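CocE/NonD family hydrolase (Staphylococcus aureus subsp. aureus COL, PDB 3III) is probably a hydrolase that cleaves ester or amide bonds with an alpha/beta-hydrolase catalytic domain, as in its CocE and X-Pro dipeptidyl-peptidase relatives. Local coordinates at residues H274-F279 with Q473-H478; P191-N196 with W268-L273; E280-A285 with K290-H295. All blocks are in the same frame, centred on the assembly; numbering follows the deposited sequence. Where two conformers were deposited one is given.

How the contacts relate
Contacts 1 and 3 share helix 275-284 of the alpha/beta-hydrolase part, and contact 2 lies beside its start. Their centres lie about 11 Å apart, or about 13 Å for contacts 1 and 3. Contact 2 closes first along the chain; it joins the end of strand 186-192 and the loop beyond it to the loop after strand 262-267. The helix follows directly. Its start serves contact 1 and its end serves contact 3, which is nested in the long loop closed by contact 1. Gly277 O and Asn196 ND2 probably share a hydrogen bond, as do Gln473 NE2 and Glu280 OE2. One helix thus ties the central sheet to a loop of the C-terminal non-catalytic region.

Contact 1: H274-F279 with Q473-H478; sequences HNRGSF and QPWHKH
This is a buried cation-pi contact between the two main parts of the chain. Arg276, near the start of helix 275-284, reaches out to Trp475, which lies in the long loop between strands 447-458 and 490-503. The Arg276 side chain runs straight out from the helix, with CG anti to the backbone N (chi1 -179°) and the chain extended as far as NE. This carries the guanidinium over one face of the indole. Arg276 CZ is 4.5 Å from the centroid of the six-membered ring of Trp475 and 16° off its normal. NH2 leads the approach, coming to 3.4 Å from Trp475 CZ3. The two planes are 65° apart, so the group dips one nitrogen onto the ring and does not lie flat on it.

A water ties the same nitrogen to the loop backbone. It accepts from Arg276 NH2 at 2.9 Å and donates to Pro474 O at 2.7 Å. The other nitrogens have acidic partners: NH1 forms a salt bridge with Glu201 and NE with Glu495. These two carboxylates probably offset the buried charge, and together with the water they fix the rotation of the group.

The contact joins the alpha/beta-hydrolase fold, whose central sheet is flanked by helix 275-284, to the C-terminal non-catalytic region typical of the X-Pro dipeptidyl-peptidase family. Glu495 lies on strand 490-503 of that region, so the arginine grips it through a strand as well as through the loop.

Gln473 NE2 lies 3.8 Å from Arg276 NH2, with the two side chains crossing at about a right angle. Its amide nitrogen bonds to Glu280 OE2, one turn further along the helix.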
loop_
_atom_site.group_PDB
_atom_site.type_symbol
_atom_site.label_atom_id
_atom_site.label_comp_id
_atom_site.label_asym_id
_atom_site.label_seq_id
_atom_site.Cartn_x
_atom_site.Cartn_y
_atom_site.Cartn_z
ATOM N N HIS A 274 -0.295 0.551 -2.383
ATOM C CA HIS A 274 -0.729 0.515 -0.974
ATOM C C HIS A 274 -0.621 1.796 -0.148
ATOM O O HIS A 274 -1.204 1.882 0.942
ATOM C CB HIS A 274 -0.065 -0.643 -0.229
ATOM C CG HIS A 274 -0.300 -1.982 -0.857
ATOM N ND1 HIS A 274 -1.557 -2.500 -1.080
ATOM C CD2 HIS A 274 0.579 -2.887 -1.358
ATOM C CE1 HIS A 274 -1.437 -3.696 -1.635
ATOM N NE2 HIS A 274 -0.148 -3.951 -1.823
ATOM N N ASN A 275 0.171 2.762 -0.595
ATOM C CA ASN A 275 0.509 3.916 0.224
ATOM C C ASN A 275 -0.728 4.685 0.676
ATOM O O ASN A 275 -0.902 4.890 1.862
ATOM C CB ASN A 275 1.576 4.756 -0.509
ATOM C CG ASN A 275 1.614 6.213 -0.096
ATOM O OD1 ASN A 275 0.615 6.897 -0.196
ATOM N ND2 ASN A 275 2.808 6.708 0.314
ATOM N N ARG A 276 -1.607 5.064 -0.248
ATOM C CA ARG A 276 -2.729 5.932 0.108
ATOM C C ARG A 276 -3.567 5.307 1.199
ATOM O O ARG A 276 -3.915 5.969 2.183
ATOM C CB ARG A 276 -3.600 6.254 -1.102
ATOM C CG ARG A 276 -4.757 7.152 -0.804
ATOM C CD ARG A 276 -5.538 7.515 -2.065
ATOM N NE ARG A 276 -6.594 8.477 -1.772
ATOM C CZ ARG A 276 -7.741 8.192 -1.173
ATOM N NH1 ARG A 276 -8.050 6.935 -0.835
ATOM N NH2 ARG A 276 -8.609 9.168 -0.933
ATOM N N GLY A 277 -3.925 4.044 1.001
ATOM C CA GLY A 277 -4.829 3.337 1.897
ATOM C C GLY A 277 -4.183 2.896 3.197
ATOM O O GLY A 277 -4.877 2.732 4.193
ATOM N N SER A 278 -2.851 2.737 3.198
ATOM C CA SER A 278 -2.143 2.454 4.422
ATOM C C SER A 278 -2.362 3.622 5.375
ATOM O O SER A 278 -2.716 3.437 6.569
ATOM C CB SER A 278 -0.639 2.144 4.167
ATOM O OG SER A 278 -0.466 0.988 3.352
ATOM N N PHE A 279 -2.201 4.837 4.861
ATOM C CA PHE A 279 -2.408 6.042 5.678
ATOM C C PHE A 279 -3.877 6.216 6.014
ATOM O O PHE A 279 -4.211 6.602 7.168
ATOM C CB PHE A 279 -1.900 7.295 4.937
ATOM C CG PHE A 279 -0.402 7.445 4.973
ATOM C CD1 PHE A 279 0.225 7.933 6.105
ATOM C CD2 PHE A 279 0.372 7.031 3.909
ATOM C CE1 PHE A 279 1.588 8.078 6.161
ATOM C CE2 PHE A 279 1.768 7.132 3.963
ATOM C CZ PHE A 279 2.372 7.631 5.115
ATOM N N GLN A 473 -5.014 17.502 1.011
ATOM C CA GLN A 473 -5.478 16.279 0.388
ATOM C C GLN A 473 -6.838 16.466 -0.196
ATOM O O GLN A 473 -7.843 16.398 0.530
ATOM C CB GLN A 473 -5.528 15.114 1.393
ATOM C CG GLN A 473 -5.811 13.761 0.706
ATOM C CD GLN A 473 -6.131 12.632 1.687
ATOM O OE1 GLN A 473 -6.064 12.800 2.899
ATOM N NE2 GLN A 473 -6.479 11.478 1.151
ATOM N N PRO A 474 -6.891 16.674 -1.523
ATOM C CA PRO A 474 -8.197 16.709 -2.169
ATOM C C PRO A 474 -8.821 15.298 -2.179
ATOM O O PRO A 474 -8.094 14.299 -2.200
ATOM C CB PRO A 474 -7.894 17.244 -3.573
ATOM C CG PRO A 474 -6.478 16.970 -3.811
ATOM C CD PRO A 474 -5.791 16.870 -2.473
ATOM N N TRP A 475 -10.135 15.254 -2.083
ATOM C CA TRP A 475 -10.911 14.038 -2.171
ATOM C C TRP A 475 -11.975 14.230 -3.226
ATOM O O TRP A 475 -12.840 15.117 -3.104
ATOM C CB TRP A 475 -11.545 13.732 -0.831
ATOM C CG TRP A 475 -11.974 12.288 -0.644
ATOM C CD1 TRP A 475 -13.002 11.662 -1.241
ATOM C CD2 TRP A 475 -11.402 11.350 0.275
ATOM N NE1 TRP A 475 -13.120 10.353 -0.777
ATOM C CE2 TRP A 475 -12.114 10.141 0.138
ATOM C CE3 TRP A 475 -10.338 11.414 1.190
ATOM C CZ2 TRP A 475 -11.829 9.031 0.905
ATOM C CZ3 TRP A 475 -10.030 10.280 1.936
ATOM C CH2 TRP A 475 -10.786 9.106 1.782
ATOM N N HIS A 476 -11.953 13.359 -4.237
ATOM C CA HIS A 476 -12.850 13.480 -5.394
ATOM C C HIS A 476 -13.998 12.522 -5.221
ATOM O O HIS A 476 -13.786 11.400 -4.819
ATOM C CB HIS A 476 -12.082 13.222 -6.662
ATOM C CG HIS A 476 -10.960 14.197 -6.858
ATOM N ND1 HIS A 476 -9.650 13.895 -6.558
ATOM C CD2 HIS A 476 -10.970 15.500 -7.226
ATOM C CE1 HIS A 476 -8.890 14.959 -6.775
ATOM N NE2 HIS A 476 -9.669 15.952 -7.182
ATOM N N LYS A 477 -15.223 13.006 -5.454
ATOM C CA LYS A 477 -16.409 12.182 -5.375
ATOM C C LYS A 477 -16.409 11.024 -6.350
ATOM O O LYS A 477 -16.860 9.923 -6.001
ATOM C CB LYS A 477 -17.671 13.018 -5.605
ATOM C CG LYS A 477 -17.955 14.020 -4.541
ATOM C CD LYS A 477 -19.232 14.749 -4.925
ATOM C CE LYS A 477 -19.668 15.703 -3.865
ATOM N NZ LYS A 477 -20.953 16.342 -4.188
ATOM N N HIS A 478 -15.945 11.282 -7.580
ATOM C CA HIS A 478 -15.983 10.285 -8.662
ATOM C C HIS A 478 -17.405 9.786 -8.890
ATOM O O HIS A 478 -17.635 8.609 -9.188
ATOM C CB HIS A 478 -15.014 9.110 -8.391
ATOM C CG HIS A 478 -13.563 9.501 -8.414
ATOM N ND1 HIS A 478 -12.912 9.879 -9.561
ATOM C CD2 HIS A 478 -12.633 9.545 -7.427
ATOM C CE1 HIS A 478 -11.649 10.137 -9.284
ATOM N NE2 HIS A 478 -11.456 9.964 -7.989
HETATM O O HOH W 1 -8.362 11.620 -2.400
#

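Contact 2: P191-N196 with W268-L273; sequences PWEGLN and WSTQGL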
loop_
_atom_site.group_PDB
_atom_site.type_symbol
_atom_site.label_atom_id
_atom_site.label_comp_id
_atom_site.label_asym_id
_atom_site.label_seq_id
_atom_site.Cartn_x
_atom_site.Cartn_y
_atom_site.Cartn_z
ATOM N N PRO A 191 -1.556 -4.669 9.562
ATOM C CA PRO A 191 -1.677 -4.535 8.114
ATOM C C PRO A 191 -0.411 -3.851 7.594
ATOM O O PRO A 191 -0.260 -2.615 7.680
ATOM C CB PRO A 191 -2.900 -3.647 7.950
ATOM C CG PRO A 191 -2.950 -2.849 9.237
ATOM C CD PRO A 191 -2.535 -3.807 10.277
ATOM N N TRP A 192 0.533 -4.656 7.123
ATOM C CA TRP A 192 1.818 -4.167 6.734
ATOM C C TRP A 192 1.789 -3.848 5.231
ATOM O O TRP A 192 2.142 -4.683 4.399
ATOM C CB TRP A 192 2.920 -5.191 7.075
ATOM C CG TRP A 192 4.276 -4.554 7.083
ATOM C CD1 TRP A 192 5.045 -4.237 6.001
ATOM C CD2 TRP A 192 5.046 -4.154 8.236
ATOM N NE1 TRP A 192 6.247 -3.713 6.411
ATOM C CE2 TRP A 192 6.266 -3.620 7.764
ATOM C CE3 TRP A 192 4.823 -4.196 9.600
ATOM C CZ2 TRP A 192 7.258 -3.105 8.617
ATOM C CZ3 TRP A 192 5.785 -3.690 10.453
ATOM C CH2 TRP A 192 6.994 -3.125 9.966
ATOM N N GLU A 193 1.401 -2.608 4.916
ATOM C CA GLU A 193 1.214 -2.133 3.519
ATOM C C GLU A 193 -0.007 -2.793 2.857
ATOM O O GLU A 193 0.094 -3.844 2.197
ATOM C CB GLU A 193 2.452 -2.289 2.639
ATOM C CG GLU A 193 3.643 -1.427 3.151
ATOM C CD GLU A 193 4.519 -0.958 2.043
ATOM O OE1 GLU A 193 5.704 -1.382 2.017
ATOM O OE2 GLU A 193 4.001 -0.175 1.221
ATOM N N GLY A 194 -1.162 -2.160 3.053
ATOM C CA GLY A 194 -2.357 -2.566 2.324
ATOM C C GLY A 194 -3.345 -1.459 2.014
ATOM O O GLY A 194 -3.746 -0.704 2.893
ATOM N N LEU A 195 -3.786 -1.437 0.754
ATOM C CA LEU A 195 -4.856 -0.571 0.324
ATOM C C LEU A 195 -6.183 -0.994 0.959
ATOM O O LEU A 195 -6.301 -2.055 1.554
ATOM C CB LEU A 195 -4.981 -0.592 -1.215
ATOM C CG LEU A 195 -5.332 -1.921 -1.911
ATOM C CD1 LEU A 195 -6.795 -2.144 -2.014
ATOM C CD2 LEU A 195 -4.657 -1.937 -3.325
ATOM N N ASN A 196 -7.185 -0.139 0.830
ATOM C CA ASN A 196 -8.517 -0.490 1.268
ATOM C C ASN A 196 -9.676 0.213 0.530
ATOM O O ASN A 196 -10.799 0.140 0.958
ATOM C CB ASN A 196 -8.599 -0.317 2.772
ATOM C CG ASN A 196 -8.077 0.991 3.217
ATOM O OD1 ASN A 196 -8.588 2.018 2.837
ATOM N ND2 ASN A 196 -6.981 0.968 3.985
ATOM N N TRP A 268 6.551 5.357 1.809
ATOM C CA TRP A 268 6.671 6.337 0.751
ATOM C C TRP A 268 6.934 5.671 -0.632
ATOM O O TRP A 268 6.752 6.320 -1.658
ATOM C CB TRP A 268 7.818 7.294 1.042
ATOM C CG TRP A 268 7.902 7.833 2.411
ATOM C CD1 TRP A 268 9.009 7.859 3.193
ATOM C CD2 TRP A 268 6.873 8.538 3.137
ATOM N NE1 TRP A 268 8.744 8.533 4.363
ATOM C CE2 TRP A 268 7.438 8.949 4.360
ATOM C CE3 TRP A 268 5.535 8.848 2.874
ATOM C CZ2 TRP A 268 6.728 9.686 5.307
ATOM C CZ3 TRP A 268 4.814 9.589 3.826
ATOM C CH2 TRP A 268 5.431 10.008 5.024
ATOM N N SER A 269 7.395 4.434 -0.650
ATOM C CA SER A 269 7.865 3.745 -1.871
ATOM C C SER A 269 6.757 2.958 -2.681
ATOM O O SER A 269 7.066 2.281 -3.684
ATOM C CB SER A 269 8.911 2.729 -1.470
ATOM O OG SER A 269 9.826 3.234 -0.469
ATOM N N THR A 270 5.513 3.055 -2.224
ATOM C CA THR A 270 4.413 2.241 -2.779
ATOM C C THR A 270 3.244 3.146 -3.265
ATOM O O THR A 270 2.045 2.765 -3.273
ATOM C CB THR A 270 3.989 1.196 -1.758
ATOM O OG1 THR A 270 3.384 1.843 -0.633
ATOM C CG2 THR A 270 5.187 0.379 -1.262
ATOM N N GLN A 271 3.604 4.352 -3.700
ATOM C CA GLN A 271 2.600 5.316 -4.223
ATOM C C GLN A 271 2.088 4.756 -5.516
ATOM O O GLN A 271 2.888 4.415 -6.415
ATOM C CB GLN A 271 3.209 6.700 -4.408
ATOM C CG GLN A 271 3.686 7.353 -3.131
ATOM C CD GLN A 271 4.389 8.698 -3.409
ATOM O OE1 GLN A 271 3.873 9.540 -4.150
ATOM N NE2 GLN A 271 5.610 8.840 -2.919
ATOM N N GLY A 272 0.778 4.567 -5.591
ATOM C CA GLY A 272 0.132 3.920 -6.723
ATOM C C GLY A 272 -0.428 2.557 -6.434
ATOM O O GLY A 272 -1.162 1.978 -7.254
ATOM N N LEU A 273 -0.085 2.003 -5.271
ATOM C CA LEU A 273 -0.732 0.771 -4.814
ATOM C C LEU A 273 -1.128 0.946 -3.331
ATOM O O LEU A 273 -2.196 1.485 -3.075
ATOM C CB LEU A 273 0.155 -0.453 -5.041
ATOM C CG LEU A 273 -0.546 -1.805 -4.796
ATOM C CD1 LEU A 273 -1.775 -1.978 -5.704
ATOM C CD2 LEU A 273 0.470 -2.949 -4.991
#
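Thr270 OG1 makes a tentative hydrogen bond to Glu193 OE2 at 2.8 Å, between segments 191-196 and 268-273. It is doubtful because Thr270 CG2 lies equally close to Glu193 OE2, too close for a methyl. Thr270 was also deposited in two conformers, so the position of its side chain is uncertain. The two side chains come from opposite directions. The Glu193 chain bends at chi2 (-149°) on its way to the threonine.

A second, apolar link lies beside it. Leu195 CD2 packs on Leu273 CD1 at 3.7 Å. Leu273 CG is anti to the backbone N (chi1 -171°), which brings its CD1 methyl to Leu195. Val202 of helix 198-203 touches both leucines.

The loop 268-273 is braced from within. A type II turn runs from Thr270 to Leu273, closed by Leu273 N to Thr270 O at 3.0 Å. Gln271 NE2 bonds to Trp268 O at 3.0 Å, in the carbonyl plane, and also to Val452 O.

A bound palmitic acid lies about 5 Å from the Leu273 side chain. Segment 191-196 takes in the end of strand 186-192 and runs on into the loop, and segment 268-273 follows the neighbouring strand 262-267. Both thus lie at the C-terminal ends of the parallel strands, where alpha/beta hydrolases carry their active site.

Contact 3: E280-A285 with K290-H295; sequences EGFKQA and KWLYVH
Phe282 and Lys290 carry most of this contact, and Leu292 adds to it. The Phe282 ring lies between the other two. Leu292 CB sits over the centre of one face, 3.6 Å from the centroid, as a CH-pi contact. Leu292 CD2 extends the packing to Phe282 CD2 at 3.8 Å. Lys290 CE lies over the opposite face, the looser side. Lys290 NZ is 5.1 Å from the Phe282 ring centroid, so any cation-pi attraction is long and weak at best.

The lysine chain passes the ring to reach the helix backbone. Its CG starts between the backbone N and the carbonyl carbon (chi1 59°), and the rest is extended. Lys290 NZ donates to Phe282 O at 2.7 Å and to Ala285 O at 2.9 Å. Phe282 O is in the last turn of helix 275-284, and Ala285 O belongs to the residue just beyond it. The helix dipole would probably favour a positive charge here.

The helix and strand 290-295 belong to a beta-alpha-beta unit that begins with strand 262-267. The axes of residues 280-284 and 290-295 run at 152° and approach to 9.0 Å.

Away from the strand, Lys283 NZ makes a salt bridge with Glu280 OE2 at 2.7 Å. Gln284 NE2 bonds to the other oxygen, Glu280 OE1, at 2.8 Å.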
loop_
_atom_site.group_PDB
_atom_site.type_symbol
_atom_site.label_atom_id
_atom_site.label_comp_id
_atom_site.label_asym_id
_atom_site.label_seq_id
_atom_site.Cartn_x
_atom_site.Cartn_y
_atom_site.Cartn_z
ATOM N N GLU A 280 -4.780 5.982 5.021
ATOM C CA GLU A 280 -6.206 6.084 5.312
ATOM C C GLU A 280 -6.641 5.166 6.450
ATOM O O GLU A 280 -7.474 5.570 7.317
ATOM C CB GLU A 280 -7.123 5.862 4.108
ATOM C CG GLU A 280 -7.151 7.000 3.062
ATOM C CD GLU A 280 -7.295 8.398 3.656
ATOM O OE1 GLU A 280 -8.204 8.564 4.484
ATOM O OE2 GLU A 280 -6.506 9.311 3.286
ATOM N N GLY A 281 -6.082 3.948 6.459
ATOM C CA GLY A 281 -6.445 2.955 7.485
ATOM C C GLY A 281 -6.054 3.457 8.838
ATOM O O GLY A 281 -6.832 3.417 9.801
ATOM N N PHE A 282 -4.813 3.923 8.935
ATOM C CA PHE A 282 -4.333 4.442 10.223
ATOM C C PHE A 282 -5.156 5.638 10.682
ATOM O O PHE A 282 -5.525 5.732 11.857
ATOM C CB PHE A 282 -2.872 4.798 10.165
ATOM C CG PHE A 282 -2.367 5.448 11.423
ATOM C CD1 PHE A 282 -2.169 4.709 12.580
ATOM C CD2 PHE A 282 -2.202 6.818 11.478
ATOM C CE1 PHE A 282 -1.718 5.328 13.792
ATOM C CE2 PHE A 282 -1.774 7.442 12.637
ATOM C CZ PHE A 282 -1.526 6.714 13.807
ATOM N N LYS A 283 -5.428 6.547 9.766
ATOM C CA LYS A 283 -6.114 7.795 10.104
ATOM C C LYS A 283 -7.547 7.555 10.539
ATOM O O LYS A 283 -7.967 8.124 11.507
ATOM C CB LYS A 283 -6.113 8.830 8.964
ATOM C CG LYS A 283 -4.768 9.424 8.607
ATOM C CD LYS A 283 -4.867 10.524 7.551
ATOM C CE LYS A 283 -5.469 10.045 6.235
ATOM N NZ LYS A 283 -5.485 11.046 5.100
ATOM N N GLN A 284 -8.279 6.737 9.778
ATOM C CA GLN A 284 -9.718 6.580 9.937
ATOM C C GLN A 284 -10.142 5.522 10.973
ATOM O O GLN A 284 -11.275 5.544 11.460
ATOM C CB GLN A 284 -10.352 6.180 8.607
ATOM C CG GLN A 284 -10.494 7.321 7.576
ATOM C CD GLN A 284 -11.170 6.843 6.324
ATOM O OE1 GLN A 284 -12.170 6.122 6.398
ATOM N NE2 GLN A 284 -10.569 7.137 5.158
ATOM N N ALA A 285 -9.275 4.541 11.227
ATOM C CA ALA A 285 -9.588 3.521 12.227
ATOM C C ALA A 285 -10.024 4.217 13.549
ATOM O O ALA A 285 -9.363 5.186 14.000
ATOM C CB ALA A 285 -8.373 2.571 12.455
ATOM N N LYS A 290 -3.447 2.625 18.468
ATOM C CA LYS A 290 -2.955 2.472 17.113
ATOM C C LYS A 290 -1.614 3.171 16.910
ATOM O O LYS A 290 -1.350 4.215 17.518
ATOM C CB LYS A 290 -4.004 2.943 16.126
ATOM C CG LYS A 290 -4.450 4.394 16.262
ATOM C CD LYS A 290 -5.329 4.801 15.039
ATOM C CE LYS A 290 -5.828 6.210 15.154
ATOM N NZ LYS A 290 -6.813 6.594 14.031
ATOM N N TRP A 291 -0.782 2.559 16.068
ATOM C CA TRP A 291 0.559 3.043 15.766
ATOM C C TRP A 291 0.806 2.951 14.291
ATOM O O TRP A 291 0.312 2.040 13.621
ATOM C CB TRP A 291 1.602 2.185 16.512
ATOM C CG TRP A 291 1.566 2.432 17.995
ATOM C CD1 TRP A 291 2.345 3.311 18.706
ATOM C CD2 TRP A 291 0.685 1.825 18.950
ATOM N NE1 TRP A 291 1.984 3.296 20.021
ATOM C CE2 TRP A 291 0.958 2.403 20.194
ATOM C CE3 TRP A 291 -0.331 0.869 18.863
ATOM C CZ2 TRP A 291 0.287 2.026 21.370
ATOM C CZ3 TRP A 291 -1.003 0.493 20.063
ATOM C CH2 TRP A 291 -0.692 1.080 21.269
ATOM N N LEU A 292 1.653 3.830 13.794
ATOM C CA LEU A 292 2.012 3.841 12.391
ATOM C C LEU A 292 3.533 3.877 12.249
ATOM O O LEU A 292 4.233 4.658 12.940
ATOM C CB LEU A 292 1.389 5.094 11.725
ATOM C CG LEU A 292 1.800 5.449 10.306
ATOM C CD1 LEU A 292 1.317 4.363 9.375
ATOM C CD2 LEU A 292 1.219 6.873 9.892
ATOM N N TYR A 293 4.054 3.055 11.352
ATOM C CA TYR A 293 5.480 3.082 11.022
ATOM C C TYR A 293 5.600 3.342 9.513
ATOM O O TYR A 293 5.000 2.607 8.727
ATOM C CB TYR A 293 6.079 1.735 11.358
ATOM C CG TYR A 293 7.501 1.517 10.913
ATOM C CD1 TYR A 293 8.532 2.196 11.500
ATOM C CD2 TYR A 293 7.791 0.643 9.872
ATOM C CE1 TYR A 293 9.849 2.043 11.049
ATOM C CE2 TYR A 293 9.094 0.440 9.444
ATOM C CZ TYR A 293 10.109 1.127 10.025
ATOM O OH TYR A 293 11.372 0.963 9.546
ATOM N N VAL A 294 6.351 4.371 9.128
ATOM C CA VAL A 294 6.557 4.740 7.716
ATOM C C VAL A 294 8.021 4.706 7.345
ATOM O O VAL A 294 8.843 5.389 7.950
ATOM C CB VAL A 294 5.970 6.095 7.345
ATOM C CG1 VAL A 294 5.872 6.265 5.808
ATOM C CG2 VAL A 294 4.549 6.333 7.991
ATOM N N HIS A 295 8.324 4.024 6.249
ATOM C CA HIS A 295 9.683 4.024 5.703
ATOM C C HIS A 295 9.686 4.311 4.215
ATOM O O HIS A 295 8.643 4.158 3.539
ATOM C CB HIS A 295 10.342 2.681 5.986
ATOM C CG HIS A 295 9.735 1.532 5.252
ATOM N ND1 HIS A 295 10.027 1.282 3.926
ATOM C CD2 HIS A 295 8.858 0.582 5.632
ATOM C CE1 HIS A 295 9.353 0.215 3.532
ATOM N NE2 HIS A 295 8.620 -0.220 4.542
#